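Local coordinates for protein pre-crRNA processing endonuclease (Streptococcus mutans, PDB 4R0J) that probably processes precursor CRISPR RNA as a Cas5-family, subtype I-C endonuclease of an antiviral defence system, at residues D151-S154 against Q155-E159; P39-Q42 against A43-I47; T196-N200 against G201-F205. All blocks are in the same frame, centred on the assembly; numbering follows the deposited sequence.

Contact 1 (D151-S154 against Q155-E159); sequences DEIS and QEEYE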
loop_
_atom_site.group_PDB
_atom_site.type_symbol
_atom_site.label_atom_id
_atom_site.label_comp_id
_atom_site.label_asym_id
_atom_site.label_seq_id
_atom_site.Cartn_x
_atom_site.Cartn_y
_atom_site.Cartn_z
ATOM N N ASP A 151 5.094 -9.670 -7.582
ATOM C CA ASP A 151 5.347 -9.851 -9.007
ATOM C C ASP A 151 4.536 -8.851 -9.836
ATOM O O ASP A 151 3.594 -8.239 -9.329
ATOM C CB ASP A 151 5.138 -11.309 -9.452
ATOM C CG ASP A 151 3.679 -11.734 -9.453
ATOM O OD1 ASP A 151 2.980 -11.513 -8.442
ATOM O OD2 ASP A 151 3.239 -12.319 -10.471
ATOM N N GLU A 152 4.936 -8.637 -11.084
ATOM C CA GLU A 152 4.248 -7.654 -11.912
ATOM C C GLU A 152 3.047 -8.281 -12.597
ATOM O O GLU A 152 3.106 -9.420 -13.059
ATOM C CB GLU A 152 5.186 -7.027 -12.956
ATOM C CG GLU A 152 4.567 -5.808 -13.661
ATOM C CD GLU A 152 5.509 -5.121 -14.646
ATOM O OE1 GLU A 152 5.998 -5.800 -15.577
ATOM O OE2 GLU A 152 5.751 -3.897 -14.493
ATOM N N ILE A 153 1.949 -7.536 -12.642
ATOM C CA ILE A 153 0.801 -7.942 -13.439
ATOM C C ILE A 153 0.478 -6.847 -14.444
ATOM O O ILE A 153 0.903 -5.707 -14.286
ATOM C CB ILE A 153 -0.431 -8.207 -12.571
ATOM C CG1 ILE A 153 -0.737 -6.991 -11.698
ATOM C CG2 ILE A 153 -0.219 -9.441 -11.712
ATOM C CD1 ILE A 153 -2.074 -7.077 -10.982
ATOM N N SER A 154 -0.276 -7.205 -15.476
ATOM C CA SER A 154 -0.695 -6.252 -16.494
ATOM C C SER A 154 -1.958 -5.536 -16.032
ATOM O O SER A 154 -2.624 -5.985 -15.103
ATOM C CB SER A 154 -0.986 -6.979 -17.800
ATOM O OG SER A 154 -2.159 -7.762 -17.678
ATOM N N GLN A 155 -2.285 -4.424 -16.681
ATOM C CA GLN A 155 -3.530 -3.727 -16.385
ATOM C C GLN A 155 -4.712 -4.664 -16.616
ATOM O O GLN A 155 -5.681 -4.651 -15.866
ATOM C CB GLN A 155 -3.678 -2.491 -17.272
ATOM C CG GLN A 155 -4.933 -1.692 -16.980
ATOM C CD GLN A 155 -5.132 -0.549 -17.953
ATOM O OE1 GLN A 155 -4.238 -0.222 -18.734
ATOM N NE2 GLN A 155 -6.309 0.064 -17.914
ATOM N N GLU A 156 -4.614 -5.467 -17.671
ATOM C CA GLU A 156 -5.647 -6.438 -18.017
ATOM C C GLU A 156 -5.836 -7.412 -16.867
ATOM O O GLU A 156 -6.959 -7.708 -16.465
ATOM C CB GLU A 156 -5.253 -7.185 -19.298
ATOM C CG GLU A 156 -5.919 -8.543 -19.482
ATOM C CD GLU A 156 -7.250 -8.454 -20.197
ATOM O OE1 GLU A 156 -8.165 -7.782 -19.675
ATOM O OE2 GLU A 156 -7.378 -9.057 -21.286
ATOM N N GLU A 157 -4.727 -7.898 -16.320
ATOM C CA GLU A 157 -4.789 -8.796 -15.167
ATOM C C GLU A 157 -5.346 -8.095 -13.932
ATOM O O GLU A 157 -6.207 -8.628 -13.240
ATOM C CB GLU A 157 -3.417 -9.412 -14.886
ATOM C CG GLU A 157 -3.072 -10.545 -15.843
ATOM C CD GLU A 157 -1.636 -11.020 -15.723
ATOM O OE1 GLU A 157 -0.734 -10.174 -15.555
ATOM O OE2 GLU A 157 -1.409 -12.247 -15.806
ATOM N N TYR A 158 -4.858 -6.894 -13.651
ATOM C CA TYR A 158 -5.388 -6.126 -12.534
ATOM C C TYR A 158 -6.916 -6.021 -12.606
ATOM O O TYR A 158 -7.604 -6.107 -11.588
ATOM C CB TYR A 158 -4.772 -4.733 -12.510
ATOM C CG TYR A 158 -5.298 -3.872 -11.388
ATOM C CD1 TYR A 158 -4.810 -4.018 -10.095
ATOM C CD2 TYR A 158 -6.283 -2.913 -11.621
ATOM C CE1 TYR A 158 -5.286 -3.234 -9.062
ATOM C CE2 TYR A 158 -6.762 -2.121 -10.591
ATOM C CZ TYR A 158 -6.256 -2.292 -9.312
ATOM O OH TYR A 158 -6.717 -1.514 -8.275
ATOM N N GLU A 159 -7.435 -5.840 -13.817
ATOM C CA GLU A 159 -8.874 -5.675 -14.029
ATOM C C GLU A 159 -9.665 -6.985 -14.019
ATOM O O GLU A 159 -10.864 -6.976 -13.747
ATOM C CB GLU A 159 -9.139 -4.919 -15.340
ATOM C CG GLU A 159 -8.708 -3.458 -15.306
ATOM C CD GLU A 159 -8.695 -2.813 -16.678
ATOM O OE1 GLU A 159 -8.983 -3.514 -17.673
ATOM O OE2 GLU A 159 -8.388 -1.603 -16.759
#
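Ser154 and Glu157 hold each other by two reciprocal bonds where the chain leaves strand 147-152 and enters helix 155-160. Ser154 OG accepts a hydrogen bond from the backbone N of Glu157 at 2.9 Å. In return Glu157 OE1 accepts one from the backbone N of Ser154 at 3.0 Å, almost straight (167°) and through its anti lone pair. Glu157 reaches back this far because its CG sits beside its own backbone N (chi1 -78°) and the rest of the chain is extended. On the way CG passes Ser154 OG at 3.5 Å. The first full helical bond follows, Tyr158 N to Ser154 O at 2.8 Å. Next to the cap, Ile153 CD1 lies 3.9 Å from Tyr158 CB, at the edge of the ring. One turn along the surface, Gln155 NE2 donates to Glu159 OE2 at 2.9 Å, meeting the carboxylate from above its plane. Strand 11-17 positions this corner through the backbone bond of Ile153 with Tyr12, while the hydroxyl of Tyr158 bonds Glu63. A carboxylate at a helix start should be favoured by the helix dipole, and the paired Ser154 and Glu157 bonds make a capping box.

Contact 2 (P39-Q42 against A43-I47); sequences PTRQ and ALQGI. With SO4 (sulfate ion), chain B.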
loop_
_atom_site.group_PDB
_atom_site.type_symbol
_atom_site.label_atom_id
_atom_site.label_comp_id
_atom_site.label_asym_id
_atom_site.label_seq_id
_atom_site.Cartn_x
_atom_site.Cartn_y
_atom_site.Cartn_z
ATOM N N PRO A 39 -4.891 -3.969 4.141
ATOM C CA PRO A 39 -3.764 -3.039 4.328
ATOM C C PRO A 39 -4.241 -1.597 4.462
ATOM O O PRO A 39 -5.224 -1.181 3.850
ATOM C CB PRO A 39 -2.971 -3.151 3.023
ATOM C CG PRO A 39 -3.527 -4.320 2.279
ATOM C CD PRO A 39 -4.904 -4.588 2.803
ATOM N N THR A 40 -3.504 -0.834 5.252
ATOM C CA THR A 40 -3.677 0.602 5.301
ATOM C C THR A 40 -2.877 1.247 4.159
ATOM O O THR A 40 -2.002 0.611 3.536
ATOM C CB THR A 40 -3.105 1.118 6.616
ATOM O OG1 THR A 40 -1.733 0.714 6.698
ATOM C CG2 THR A 40 -3.836 0.528 7.827
ATOM N N ARG A 41 -3.125 2.524 3.894
ATOM C CA ARG A 41 -2.289 3.195 2.910
ATOM C C ARG A 41 -0.839 3.155 3.376
ATOM O O ARG A 41 0.053 2.902 2.577
ATOM C CB ARG A 41 -2.702 4.637 2.636
ATOM C CG ARG A 41 -2.166 5.087 1.265
ATOM C CD ARG A 41 -2.459 6.529 0.924
ATOM N NE ARG A 41 -1.394 7.415 1.386
ATOM C CZ ARG A 41 -1.215 8.656 0.945
ATOM N NH1 ARG A 41 -0.220 9.396 1.425
ATOM N NH2 ARG A 41 -2.028 9.158 0.022
ATOM N N GLN A 42 -0.618 3.378 4.668
ATOM C CA GLN A 42 0.746 3.328 5.221
ATOM C C GLN A 42 1.444 2.019 4.848
ATOM O O GLN A 42 2.588 2.015 4.392
ATOM C CB GLN A 42 0.741 3.471 6.739
ATOM C CG GLN A 42 2.174 3.544 7.302
ATOM C CD GLN A 42 2.267 3.217 8.774
ATOM O OE1 GLN A 42 1.494 2.421 9.298
ATOM N NE2 GLN A 42 3.229 3.839 9.457
ATOM N N ALA A 43 0.757 0.900 5.063
ATOM C CA ALA A 43 1.346 -0.406 4.785
ATOM C C ALA A 43 1.665 -0.583 3.313
ATOM O O ALA A 43 2.730 -1.104 2.963
ATOM C CB ALA A 43 0.428 -1.531 5.266
ATOM N N LEU A 44 0.737 -0.174 2.451
ATOM C CA LEU A 44 0.939 -0.290 1.011
ATOM C C LEU A 44 2.092 0.591 0.548
ATOM O O LEU A 44 2.875 0.195 -0.301
ATOM C CB LEU A 44 -0.325 0.086 0.262
ATOM C CG LEU A 44 -1.432 -0.912 0.560
ATOM C CD1 LEU A 44 -2.709 -0.448 -0.111
ATOM C CD2 LEU A 44 -1.021 -2.297 0.050
ATOM N N GLN A 45 2.169 1.789 1.108
ATOM C CA GLN A 45 3.277 2.692 0.827
ATOM C C GLN A 45 4.598 2.004 1.128
ATOM O O GLN A 45 5.558 2.135 0.370
ATOM C CB GLN A 45 3.182 3.946 1.700
ATOM C CG GLN A 45 4.107 5.075 1.252
ATOM C CD GLN A 45 3.560 5.816 0.044
ATOM O OE1 GLN A 45 2.371 6.108 -0.024
ATOM N NE2 GLN A 45 4.432 6.128 -0.911
ATOM N N GLY A 46 4.647 1.286 2.249
ATOM C CA GLY A 46 5.882 0.649 2.689
ATOM C C GLY A 46 6.231 -0.464 1.728
ATOM O O GLY A 46 7.392 -0.686 1.409
ATOM N N ILE A 47 5.211 -1.172 1.255
ATOM C CA ILE A 47 5.441 -2.244 0.290
ATOM C C ILE A 47 5.969 -1.719 -1.042
ATOM O O ILE A 47 6.970 -2.220 -1.572
ATOM C CB ILE A 47 4.160 -3.083 0.071
ATOM C CG1 ILE A 47 3.836 -3.851 1.355
ATOM C CG2 ILE A 47 4.369 -4.057 -1.084
ATOM C CD1 ILE A 47 2.419 -4.440 1.382
HETATM S S SO4 B . -0.969 12.413 -0.087
HETATM O O1 SO4 B . -1.172 13.847 0.103
HETATM O O2 SO4 B . -2.091 11.687 0.507
HETATM O O3 SO4 B . -0.902 12.116 -1.515
HETATM O O4 SO4 B . 0.285 12.007 0.551
#
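Leu44 lies against Thr40 and Pro39, the two residues just before helix 41-51, and can be followed outward atom by atom. Its CB rests 3.7 Å from Arg41 O, with Thr40 O equally near. CG stands beside the backbone N of Leu44 (chi1 -65°), which turns the branch back toward the helix start and brings CG to 3.4 Å from Thr40 O. At the fork, CD1 still borders Thr40 O, whereas CD2 lies against the ring of Pro39, 3.7 Å from Pro39 CB and nearly as close to its CG. Beyond the segment the same leucine packs on Ile61, Val64 and Val101. This places the helix against strands 57-66 and 97-107, as expected for the first helix of the ferredoxin-like fold found in Cas5 and its RAMP relatives.

Thr40 is the N-cap. Its OG1 accepts a hydrogen bond from the backbone N of Ala43 at 3.0 Å and also lies against the methyl of that alanine. Backbone bonds of the helical i to i+4 kind follow: Leu44 N to Thr40 O, Gln45 N to Arg41 O at 2.8 Å, and Gly46 N to Gln42 O. Gln45 bends at its second torsion, and its NE2 donates to Asn59 O.

Arg41 points away from the turn and carries its charge to a sulfate, probably from the crystallisation liquor. Its NH1 meets sulfate O4 at 2.8 Å on a nearly straight line (176°), while NH2 meets O2 at 2.6 Å along a much more bent path (131°). The sulfur lies in the guanidinium plane, so the ion is gripped at an edge by two nitrogens, which should hold the planar group against rotation. Tyr181 OH and Gln208 N are further hydrogen-bond partners of this sulfate.

Contact 3 (T196-N200 against G201-F205); sequences TVMEN and GAIKF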
loop_
_atom_site.group_PDB
_atom_site.type_symbol
_atom_site.label_atom_id
_atom_site.label_comp_id
_atom_site.label_asym_id
_atom_site.label_seq_id
_atom_site.Cartn_x
_atom_site.Cartn_y
_atom_site.Cartn_z
ATOM N N THR A 196 -13.186 3.701 5.352
ATOM C CA THR A 196 -12.656 2.750 4.379
ATOM C C THR A 196 -13.777 1.889 3.812
ATOM O O THR A 196 -14.414 1.146 4.547
ATOM C CB THR A 196 -11.609 1.847 5.032
ATOM O OG1 THR A 196 -10.536 2.661 5.532
ATOM C CG2 THR A 196 -11.054 0.854 4.022
ATOM N N VAL A 197 -14.016 2.002 2.507
ATOM C CA VAL A 197 -15.080 1.221 1.854
ATOM C C VAL A 197 -14.432 0.329 0.792
ATOM O O VAL A 197 -13.614 0.784 -0.013
ATOM C CB VAL A 197 -16.126 2.135 1.206
ATOM C CG1 VAL A 197 -17.117 1.324 0.371
ATOM C CG2 VAL A 197 -16.851 2.962 2.272
HETATM N N MSE A 198 -14.786 -0.949 0.803
HETATM C CA MSE A 198 -14.269 -1.884 -0.183
HETATM C C MSE A 198 -15.423 -2.255 -1.113
HETATM O O MSE A 198 -16.377 -2.886 -0.698
HETATM C CB MSE A 198 -13.711 -3.131 0.505
HETATM C CG MSE A 198 -13.145 -4.186 -0.447
HETATM SE SE MSE A 198 -12.336 -5.689 0.515
HETATM C CE MSE A 198 -13.955 -6.312 1.452
ATOM N N GLU A 199 -15.307 -1.820 -2.361
ATOM C CA GLU A 199 -16.341 -1.976 -3.364
ATOM C C GLU A 199 -15.903 -3.030 -4.381
ATOM O O GLU A 199 -14.949 -2.818 -5.150
ATOM C CB GLU A 199 -16.583 -0.642 -4.060
ATOM C CG GLU A 199 -17.775 -0.660 -5.015
ATOM C CD GLU A 199 -18.077 0.714 -5.587
ATOM O OE1 GLU A 199 -17.120 1.460 -5.901
ATOM O OE2 GLU A 199 -19.267 1.056 -5.704
ATOM N N ASN A 200 -16.595 -4.166 -4.362
ATOM C CA ASN A 200 -16.246 -5.313 -5.198
ATOM C C ASN A 200 -14.787 -5.712 -5.041
ATOM O O ASN A 200 -14.126 -6.103 -6.010
ATOM C CB ASN A 200 -16.582 -5.027 -6.656
ATOM C CG ASN A 200 -18.059 -4.829 -6.861
ATOM O OD1 ASN A 200 -18.878 -5.590 -6.328
ATOM N ND2 ASN A 200 -18.421 -3.792 -7.601
ATOM N N GLY A 201 -14.306 -5.614 -3.805
ATOM C CA GLY A 201 -12.942 -5.973 -3.452
ATOM C C GLY A 201 -11.916 -4.863 -3.595
ATOM O O GLY A 201 -10.750 -5.052 -3.223
ATOM N N ALA A 202 -12.331 -3.723 -4.145
ATOM C CA ALA A 202 -11.406 -2.625 -4.413
ATOM C C ALA A 202 -11.516 -1.505 -3.384
ATOM O O ALA A 202 -12.620 -1.068 -3.043
ATOM C CB ALA A 202 -11.640 -2.074 -5.811
ATOM N N ILE A 203 -10.363 -1.035 -2.912
ATOM C CA ILE A 203 -10.317 0.100 -2.005
ATOM C C ILE A 203 -9.498 1.201 -2.662
ATOM O O ILE A 203 -8.360 0.969 -3.082
ATOM C CB ILE A 203 -9.648 -0.290 -0.671
ATOM C CG1 ILE A 203 -10.444 -1.397 0.016
ATOM C CG2 ILE A 203 -9.506 0.933 0.251
ATOM C CD1 ILE A 203 -9.699 -2.018 1.198
ATOM N N LYS A 204 -10.083 2.392 -2.755
ATOM C CA LYS A 204 -9.386 3.559 -3.268
ATOM C C LYS A 204 -8.838 4.357 -2.097
ATOM O O LYS A 204 -9.389 4.319 -0.993
ATOM C CB LYS A 204 -10.335 4.435 -4.086
ATOM C CG LYS A 204 -10.967 3.741 -5.277
ATOM C CD LYS A 204 -11.854 4.716 -6.032
ATOM C CE LYS A 204 -12.554 4.037 -7.195
ATOM N NZ LYS A 204 -11.561 3.487 -8.158
ATOM N N PHE A 205 -7.737 5.061 -2.325
ATOM C CA PHE A 205 -7.124 5.835 -1.264
ATOM C C PHE A 205 -7.158 7.311 -1.587
ATOM O O PHE A 205 -6.659 7.734 -2.627
ATOM C CB PHE A 205 -5.686 5.359 -0.986
ATOM C CG PHE A 205 -5.627 3.971 -0.440
ATOM C CD1 PHE A 205 -5.805 3.738 0.910
ATOM C CD2 PHE A 205 -5.469 2.887 -1.290
ATOM C CE1 PHE A 205 -5.789 2.458 1.417
ATOM C CE2 PHE A 205 -5.452 1.597 -0.792
ATOM C CZ PHE A 205 -5.621 1.375 0.563
HETATM O O HOH W 1 -12.685 2.869 -1.433
HETATM O O HOH W 2 -12.129 4.054 1.066
HETATM O O HOH W 3 -16.043 -5.575 -1.478
#
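A tight beta hairpin joins strand 191-199 to strand 202-215, turning through a type I' turn from Glu199 to Ala202. Those two residues form an antiparallel hydrogen-bonded pair: Glu199 N donates to Ala202 O at 2.9 Å, and Ala202 N returns to Glu199 O at the same 2.9 Å. The second bond comes in from above the carbonyl, its donor 65° out of the plane and off the lone pairs. Asn200 and Gly201 occupy the turn with positive phi, and at Gly201 a beta carbon would press on the carbonyl of Asn200. Asn200 OD1 is held by Gly167 N, fastening the turn to the neighbouring loop.

On one face the selenomethionine Met198 reaches along the turn. CG leaves trans to the backbone N (chi1 180°) and comes 3.4 Å from Gly201 C, with the selenium passing over Gly201 CA. Behind it, Met198 CB meets Ile203 CG1 at 3.7 Å. The other branch of Ile203, CG2, touches Thr196 CG2 at 4.1 Å and covers one face of the Phe205 ring, toward its rim.

The short strand segments run at 140° to each other, well off exact antiparallel, and past the single bridge water replaces direct pairing. One water accepts from Lys204 N and donates to Val197 O at 2.7 Å; a second accepts from Val197 N and gives a weak bond to Lys204 O. A third, near the turn, accepts from Gly201 N at 2.9 Å. The charged end of Lys204 goes to Glu63. The chemistry implies a hairpin closed at its tip by two direct backbone bonds, one of them off the lone pairs, while farther down the backbone N and O of Val197 and Lys204 are bridged by water, weakly at Lys204 O.

In the fold
Contacts 2 and 3 meet at Phe205, whose CE2 packs 3.5 Å from Leu44 CD1 and whose CE1 lies 3.6 Å from Arg41 N; their centres are about 14 Å apart. Contact 1 stands off, its nearest atoms about 6 Å from contact 3 and 9 Å from contact 2. Glu63 of strand 57-66 nevertheless ties it to the hairpin, taking Tyr158 OH on one carboxylate oxygen and Lys204 NZ on the other. Val64 of the same strand touches both Leu44 and Ile203. The sulfate bound by Arg41 might, in an RNA-binding family, mark a phosphate position, though no active site is established here.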